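Local coordinates for protein indole-3-pyruvate decarboxylase (Azospirillum brasilense, PDB 2NXW) that catalyses the thiamine diphosphate-dependent decarboxylation of indole-3-pyruvate to indole-3-acetaldehyde and carbon dioxide, a step in auxin biosynthesis, at residues 239-244 with 340-345; 226-231 with 293-298. One frame throughout, in Å; residues are numbered along the deposited sequence.

Interaction 1: residues 239-244 with 340-345; sequences EAKVAE and LVDALL
K241 carries the polar part of this helix-helix contact, through a salt bridge with D342. Its NZ lies 3.0 Å from D342 OD1, on the syn side of that oxygen and 35° out of the carboxylate plane. The lysine chain is folded at chi2 (-79°) and extended beyond it, which runs the methylenes across the gap before the ammonium group arrives; K241 CE is accordingly 3.4 Å from the same OD1.

The apolar contacts run back from this bridge along the K241 chain to V341 and L345. Near its root, K241 CB meets V341 CG1 at 3.9 Å, while farther out its CD rests against L345 CD1. L345 uses both branches: CD2 reaches E244 CG at 3.8 Å, so the leucine spans one helical turn of the facing segment. E244 meets the leucine with its CG, while its OE2 forms a salt bridge with R248 of its own helix. On the buried side, V242 and V341 stand nearly perpendicular and meet through their CG2 methyls, 4.2 Å apart.

The short segment axes approach to 10.0 Å and their directions differ by 33°, which describes two roughly parallel helices joined by a modest interface of 258 Å². Both belong to the central domain of this thiamine diphosphate enzyme, away from its cofactor and metal sites. Helix 239-249 and helix 337-346 pack here as neighbours over one sheet, both touching strand 292-296. A343 packs on L208 and A212 of helix 205-221, and L344 touches L216 of that helix as well as the sheet.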
ATOM      1  N   GLU A 239      38.335  -8.559   5.126  1.00 17.63           N
ATOM      2  CA  GLU A 239      38.979  -9.784   4.649  1.00 17.92           C
ATOM      3  C   GLU A 239      40.023 -10.398   5.586  1.00 18.20           C
ATOM      4  O   GLU A 239      40.015 -11.610   5.809  1.00 17.83           O
ATOM      5  CB  GLU A 239      39.589  -9.576   3.260  1.00 19.28           C
ATOM      6  CG  GLU A 239      40.304 -10.820   2.743  1.00 22.06           C
ATOM      7  CD  GLU A 239      40.714 -10.707   1.295  1.00 21.96           C
ATOM      8  OE1 GLU A 239      41.156  -9.613   0.880  1.00 24.73           O
ATOM      9  OE2 GLU A 239      40.600 -11.717   0.573  1.00 23.48           O
ATOM     10  N   ALA A 240      40.918  -9.578   6.128  1.00 18.11           N
ATOM     11  CA  ALA A 240      41.953 -10.086   7.028  1.00 17.92           C
ATOM     12  C   ALA A 240      41.353 -10.717   8.283  1.00 17.33           C
ATOM     13  O   ALA A 240      41.746 -11.811   8.682  1.00 18.09           O
ATOM     14  CB  ALA A 240      42.916  -8.962   7.414  1.00 18.53           C
ATOM     15  N   LYS A 241      40.400 -10.028   8.906  1.00 17.89           N
ATOM     16  CA  LYS A 241      39.765 -10.550  10.107  1.00 18.02           C
ATOM     17  C   LYS A 241      38.993 -11.830   9.811  1.00 17.22           C
ATOM     18  O   LYS A 241      39.008 -12.768  10.607  1.00 17.61           O
ATOM     19  CB  LYS A 241      38.810  -9.512  10.700  1.00 19.50           C
ATOM     20  CG  LYS A 241      39.495  -8.324  11.354  1.00 22.51           C
ATOM     21  CD  LYS A 241      39.987  -8.685  12.747  1.00 24.91           C
ATOM     22  CE  LYS A 241      40.456  -7.441  13.490  1.00 26.17           C
ATOM     23  NZ  LYS A 241      40.674  -7.721  14.932  1.00 28.10           N
ATOM     24  N   VAL A 242      38.317 -11.879   8.666  1.00 16.33           N
ATOM     25  CA  VAL A 242      37.553 -13.068   8.333  1.00 15.46           C
ATOM     26  C   VAL A 242      38.454 -14.240   7.955  1.00 15.05           C
ATOM     27  O   VAL A 242      38.104 -15.389   8.202  1.00 14.59           O
ATOM     28  CB  VAL A 242      36.496 -12.736   7.250  1.00 13.69           C
ATOM     29  CG1 VAL A 242      35.811 -14.008   6.735  1.00 15.49           C
ATOM     30  CG2 VAL A 242      35.461 -11.794   7.867  1.00 14.25           C
ATOM     31  N   ALA A 243      39.629 -13.961   7.390  1.00 15.37           N
ATOM     32  CA  ALA A 243      40.563 -15.042   7.068  1.00 14.78           C
ATOM     33  C   ALA A 243      40.983 -15.678   8.398  1.00 15.43           C
ATOM     34  O   ALA A 243      41.093 -16.901   8.505  1.00 16.05           O
ATOM     35  CB  ALA A 243      41.793 -14.493   6.333  1.00 15.42           C
ATOM     36  N   GLU A 244      41.200 -14.842   9.412  1.00 15.55           N
ATOM     37  CA  GLU A 244      41.588 -15.330  10.732  1.00 16.76           C
ATOM     38  C   GLU A 244      40.436 -16.138  11.339  1.00 16.70           C
ATOM     39  O   GLU A 244      40.645 -17.224  11.875  1.00 17.89           O
ATOM     40  CB  GLU A 244      41.959 -14.147  11.633  1.00 18.60           C
ATOM     41  CG  GLU A 244      42.502 -14.512  13.017  1.00 20.71           C
ATOM     42  CD  GLU A 244      43.811 -15.292  12.962  1.00 21.21           C
ATOM     43  OE1 GLU A 244      44.662 -14.994  12.097  1.00 24.36           O
ATOM     44  OE2 GLU A 244      43.995 -16.198  13.799  1.00 23.17           O
ATOM     45  N   LEU A 340      30.829  -8.559  15.425  1.00 17.39           N
ATOM     46  CA  LEU A 340      30.529  -9.975  15.577  1.00 16.60           C
ATOM     47  C   LEU A 340      31.794 -10.786  15.304  1.00 16.48           C
ATOM     48  O   LEU A 340      32.107 -11.730  16.028  1.00 16.58           O
ATOM     49  CB  LEU A 340      29.433 -10.394  14.594  1.00 17.51           C
ATOM     50  CG  LEU A 340      29.155 -11.892  14.535  1.00 18.29           C
ATOM     51  CD1 LEU A 340      28.565 -12.356  15.863  1.00 20.24           C
ATOM     52  CD2 LEU A 340      28.202 -12.193  13.382  1.00 19.59           C
ATOM     53  N   VAL A 341      32.518 -10.416  14.252  1.00 15.66           N
ATOM     54  CA  VAL A 341      33.748 -11.122  13.908  1.00 15.42           C
ATOM     55  C   VAL A 341      34.768 -11.015  15.044  1.00 15.73           C
ATOM     56  O   VAL A 341      35.389 -12.011  15.418  1.00 15.95           O
ATOM     57  CB  VAL A 341      34.354 -10.573  12.590  1.00 14.86           C
ATOM     58  CG1 VAL A 341      35.730 -11.177  12.341  1.00 16.78           C
ATOM     59  CG2 VAL A 341      33.427 -10.917  11.423  1.00 17.10           C
ATOM     60  N   ASP A 342      34.942  -9.816  15.591  1.00 16.41           N
ATOM     61  CA  ASP A 342      35.885  -9.651  16.694  1.00 18.49           C
ATOM     62  C   ASP A 342      35.466 -10.466  17.914  1.00 18.22           C
ATOM     63  O   ASP A 342      36.315 -11.053  18.590  1.00 18.12           O
ATOM     64  CB  ASP A 342      36.012  -8.183  17.091  1.00 20.48           C
ATOM     65  CG  ASP A 342      36.887  -7.389  16.140  1.00 23.89           C
ATOM     66  OD1 ASP A 342      37.703  -7.995  15.411  1.00 24.73           O
ATOM     67  OD2 ASP A 342      36.773  -6.148  16.138  1.00 27.21           O
ATOM     68  N   ALA A 343      34.163 -10.506  18.194  1.00 17.15           N
ATOM     69  CA  ALA A 343      33.650 -11.256  19.338  1.00 18.05           C
ATOM     70  C   ALA A 343      33.872 -12.756  19.170  1.00 18.67           C
ATOM     71  O   ALA A 343      34.143 -13.474  20.137  1.00 20.05           O
ATOM     72  CB  ALA A 343      32.170 -10.964  19.535  1.00 17.97           C
ATOM     73  N   LEU A 344      33.754 -13.236  17.937  1.00 16.95           N
ATOM     74  CA  LEU A 344      33.977 -14.647  17.674  1.00 17.31           C
ATOM     75  C   LEU A 344      35.462 -14.974  17.815  1.00 17.12           C
ATOM     76  O   LEU A 344      35.823 -16.024  18.339  1.00 18.40           O
ATOM     77  CB  LEU A 344      33.490 -15.007  16.268  1.00 15.95           C
ATOM     78  CG  LEU A 344      31.968 -14.957  16.103  1.00 17.48           C
ATOM     79  CD1 LEU A 344      31.590 -15.132  14.631  1.00 17.58           C
ATOM     80  CD2 LEU A 344      31.325 -16.053  16.941  1.00 17.88           C
ATOM     81  N   LEU A 345      36.324 -14.070  17.357  1.00 17.71           N
ATOM     82  CA  LEU A 345      37.763 -14.314  17.452  1.00 19.10           C
ATOM     83  C   LEU A 345      38.220 -14.396  18.903  1.00 21.36           C
ATOM     84  O   LEU A 345      39.064 -15.218  19.251  1.00 21.79           O
ATOM     85  CB  LEU A 345      38.541 -13.218  16.713  1.00 18.48           C
ATOM     86  CG  LEU A 345      38.455 -13.299  15.183  1.00 17.71           C
ATOM     87  CD1 LEU A 345      39.103 -12.073  14.561  1.00 19.02           C
ATOM     88  CD2 LEU A 345      39.145 -14.572  14.696  1.00 17.59           C
TER

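Interaction 2: residues 226-231 with 293-298; sequences VLMVCV and LFLLGA
The F294 ring is met obliquely by L227, whose CD1 comes to 3.6 Å from F294 CD2; helix 337-346 supplies L340 and L344 as further neighbours of the phenyl group. L227 and F294 are paired residues of a parallel beta ladder in the central domain's mixed six-stranded sheet, where strand 225-229 runs between 253-255 and 292-296, a 2-1-3 strand order that is Rossmann-like at this end. The two side chains run alongside each other in the same direction.

Register is set by successive backbone bonds: F294 N to V226 O, M228 N to F294 O at 2.8 Å, then L296 N to M228 O. The first is nearly straight, with an N-H...O angle of 168°; at the last, C230 N to L296 O, the angle falls to 138° over 3.2 Å as both strands end.

The other sheet face is built by V226, M228, L293 and L295. L293 CD1 touches both V226 CB and M228 CG, 3.6 Å from the latter, while M228 SD touches L295 CD2. Past the strands, G297 turns with positive phi (85°), and C230, its SG anti to the carbonyl carbon, directs its sulfur to A298 CB at 3.4 Å.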
ATOM      1  N   VAL A 226      28.869 -24.810   7.640  1.00 16.14           N
ATOM      2  CA  VAL A 226      29.504 -24.152   6.512  1.00 16.88           C
ATOM      3  C   VAL A 226      29.599 -22.660   6.783  1.00 15.84           C
ATOM      4  O   VAL A 226      28.624 -22.045   7.217  1.00 16.83           O
ATOM      5  CB  VAL A 226      28.687 -24.341   5.211  1.00 17.03           C
ATOM      6  CG1 VAL A 226      29.286 -23.483   4.093  1.00 17.95           C
ATOM      7  CG2 VAL A 226      28.655 -25.806   4.820  1.00 18.06           C
ATOM      8  N   LEU A 227      30.775 -22.085   6.541  1.00 14.79           N
ATOM      9  CA  LEU A 227      30.954 -20.644   6.706  1.00 15.47           C
ATOM     10  C   LEU A 227      30.934 -20.029   5.305  1.00 15.45           C
ATOM     11  O   LEU A 227      31.750 -20.391   4.458  1.00 14.54           O
ATOM     12  CB  LEU A 227      32.295 -20.305   7.380  1.00 15.97           C
ATOM     13  CG  LEU A 227      32.630 -18.805   7.368  1.00 16.12           C
ATOM     14  CD1 LEU A 227      31.649 -18.073   8.276  1.00 17.30           C
ATOM     15  CD2 LEU A 227      34.049 -18.558   7.845  1.00 16.74           C
ATOM     16  N   MET A 228      29.982 -19.130   5.059  1.00 14.62           N
ATOM     17  CA  MET A 228      29.888 -18.440   3.770  1.00 14.96           C
ATOM     18  C   MET A 228      30.391 -17.007   3.932  1.00 14.86           C
ATOM     19  O   MET A 228      29.917 -16.263   4.795  1.00 15.20           O
ATOM     20  CB  MET A 228      28.445 -18.419   3.263  1.00 18.25           C
ATOM     21  CG  MET A 228      27.888 -19.788   2.945  1.00 21.27           C
ATOM     22  SD  MET A 228      26.561 -19.698   1.712  1.00 25.33           S
ATOM     23  CE  MET A 228      27.533 -19.587   0.220  1.00 23.97           C
ATOM     24  N   VAL A 229      31.372 -16.634   3.114  1.00 14.44           N
ATOM     25  CA  VAL A 229      31.947 -15.295   3.158  1.00 15.23           C
ATOM     26  C   VAL A 229      31.247 -14.509   2.055  1.00 14.62           C
ATOM     27  O   VAL A 229      31.307 -14.863   0.873  1.00 15.25           O
ATOM     28  CB  VAL A 229      33.471 -15.368   2.962  1.00 15.51           C
ATOM     29  CG1 VAL A 229      34.069 -13.976   2.914  1.00 17.32           C
ATOM     30  CG2 VAL A 229      34.074 -16.164   4.121  1.00 17.46           C
ATOM     31  N   CYS A 230      30.595 -13.425   2.456  1.00 15.44           N
ATOM     32  CA  CYS A 230      29.746 -12.673   1.548  1.00 14.06           C
ATOM     33  C   CYS A 230      30.038 -11.187   1.331  1.00 14.01           C
ATOM     34  O   CYS A 230      31.056 -10.671   1.794  1.00 13.71           O
ATOM     35  CB  CYS A 230      28.307 -12.902   2.018  1.00 14.47           C
ATOM     36  SG  CYS A 230      28.028 -14.636   2.614  1.00 16.34           S
ATOM     37  N   VAL A 231      29.115 -10.504   0.653  1.00 13.94           N
ATOM     38  CA  VAL A 231      29.307  -9.104   0.272  1.00 14.54           C
ATOM     39  C   VAL A 231      29.731  -8.115   1.355  1.00 13.77           C
ATOM     40  O   VAL A 231      30.640  -7.321   1.130  1.00 13.85           O
ATOM     41  CB  VAL A 231      28.055  -8.551  -0.501  1.00 14.15           C
ATOM     42  CG1 VAL A 231      26.908  -8.282   0.439  1.00 15.35           C
ATOM     43  CG2 VAL A 231      28.430  -7.299  -1.270  1.00 16.11           C
ATOM     44  N   LEU A 293      24.566 -23.284   8.576  1.00 17.38           N
ATOM     45  CA  LEU A 293      25.020 -22.372   7.523  1.00 17.25           C
ATOM     46  C   LEU A 293      25.193 -20.947   8.044  1.00 15.65           C
ATOM     47  O   LEU A 293      24.225 -20.237   8.295  1.00 16.97           O
ATOM     48  CB  LEU A 293      24.011 -22.386   6.375  1.00 18.34           C
ATOM     49  CG  LEU A 293      24.360 -21.615   5.099  1.00 16.95           C
ATOM     50  CD1 LEU A 293      25.618 -22.183   4.444  1.00 18.24           C
ATOM     51  CD2 LEU A 293      23.175 -21.700   4.146  1.00 18.39           C
ATOM     52  N   PHE A 294      26.442 -20.531   8.202  1.00 14.78           N
ATOM     53  CA  PHE A 294      26.746 -19.197   8.711  1.00 14.43           C
ATOM     54  C   PHE A 294      26.949 -18.238   7.535  1.00 14.72           C
ATOM     55  O   PHE A 294      28.003 -18.251   6.898  1.00 15.98           O
ATOM     56  CB  PHE A 294      28.012 -19.288   9.574  1.00 15.74           C
ATOM     57  CG  PHE A 294      28.341 -18.045  10.360  1.00 15.44           C
ATOM     58  CD1 PHE A 294      27.522 -16.915  10.333  1.00 14.32           C
ATOM     59  CD2 PHE A 294      29.487 -18.018  11.153  1.00 15.17           C
ATOM     60  CE1 PHE A 294      27.847 -15.778  11.088  1.00 15.75           C
ATOM     61  CE2 PHE A 294      29.818 -16.891  11.907  1.00 16.03           C
ATOM     62  CZ  PHE A 294      28.999 -15.772  11.875  1.00 15.18           C
ATOM     63  N   LEU A 295      25.931 -17.426   7.256  1.00 14.84           N
ATOM     64  CA  LEU A 295      25.989 -16.454   6.163  1.00 15.59           C
ATOM     65  C   LEU A 295      26.570 -15.170   6.732  1.00 15.19           C
ATOM     66  O   LEU A 295      25.853 -14.347   7.321  1.00 16.60           O
ATOM     67  CB  LEU A 295      24.589 -16.189   5.604  1.00 16.30           C
ATOM     68  CG  LEU A 295      23.837 -17.397   5.052  1.00 16.71           C
ATOM     69  CD1 LEU A 295      22.446 -16.971   4.606  1.00 17.20           C
ATOM     70  CD2 LEU A 295      24.619 -18.000   3.890  1.00 17.70           C
ATOM     71  N   LEU A 296      27.872 -14.995   6.553  1.00 14.46           N
ATOM     72  CA  LEU A 296      28.544 -13.817   7.072  1.00 14.89           C
ATOM     73  C   LEU A 296      28.464 -12.654   6.084  1.00 15.18           C
ATOM     74  O   LEU A 296      29.312 -12.528   5.191  1.00 15.07           O
ATOM     75  CB  LEU A 296      30.008 -14.170   7.397  1.00 16.06           C
ATOM     76  CG  LEU A 296      30.821 -13.166   8.223  1.00 16.82           C
ATOM     77  CD1 LEU A 296      30.256 -13.063   9.630  1.00 20.00           C
ATOM     78  CD2 LEU A 296      32.276 -13.617   8.269  1.00 18.60           C
ATOM     79  N   GLY A 297      27.423 -11.831   6.241  1.00 14.89           N
ATOM     80  CA  GLY A 297      27.228 -10.647   5.409  1.00 15.73           C
ATOM     81  C   GLY A 297      26.519 -10.843   4.085  1.00 15.40           C
ATOM     82  O   GLY A 297      26.689 -10.028   3.176  1.00 15.85           O
ATOM     83  N   ALA A 298      25.679 -11.870   3.995  1.00 14.23           N
ATOM     84  CA  ALA A 298      25.002 -12.207   2.744  1.00 14.62           C
ATOM     85  C   ALA A 298      23.686 -11.526   2.404  1.00 15.71           C
ATOM     86  O   ALA A 298      22.843 -11.291   3.260  1.00 16.75           O
ATOM     87  CB  ALA A 298      24.789 -13.711   2.694  1.00 15.76           C
TER

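Interactions 1 and 2 are adjoining layers of one domain, their centres 12 Å apart: the helix pair of interaction 1 covers the sheet face that carries L227, V229, F294 and L296. V242 links both strands, with CG2 3.7 Å from L296 CD2 and CG1 3.8 Å from V229 CG2. From the second helix, L344 CD1 reaches F294 CE2 at 3.7 Å and L340 CD2 lies 4.0 Å from F294 CZ. Along the chain the segments alternate, 226-231 and 239-244 preceding 293-298 and 340-345, as expected of an alpha/beta layered fold. Neither contact touches the thiamine diphosphate or magnesium sites, whose residues come from the N-terminal and C-terminal cofactor-binding domains.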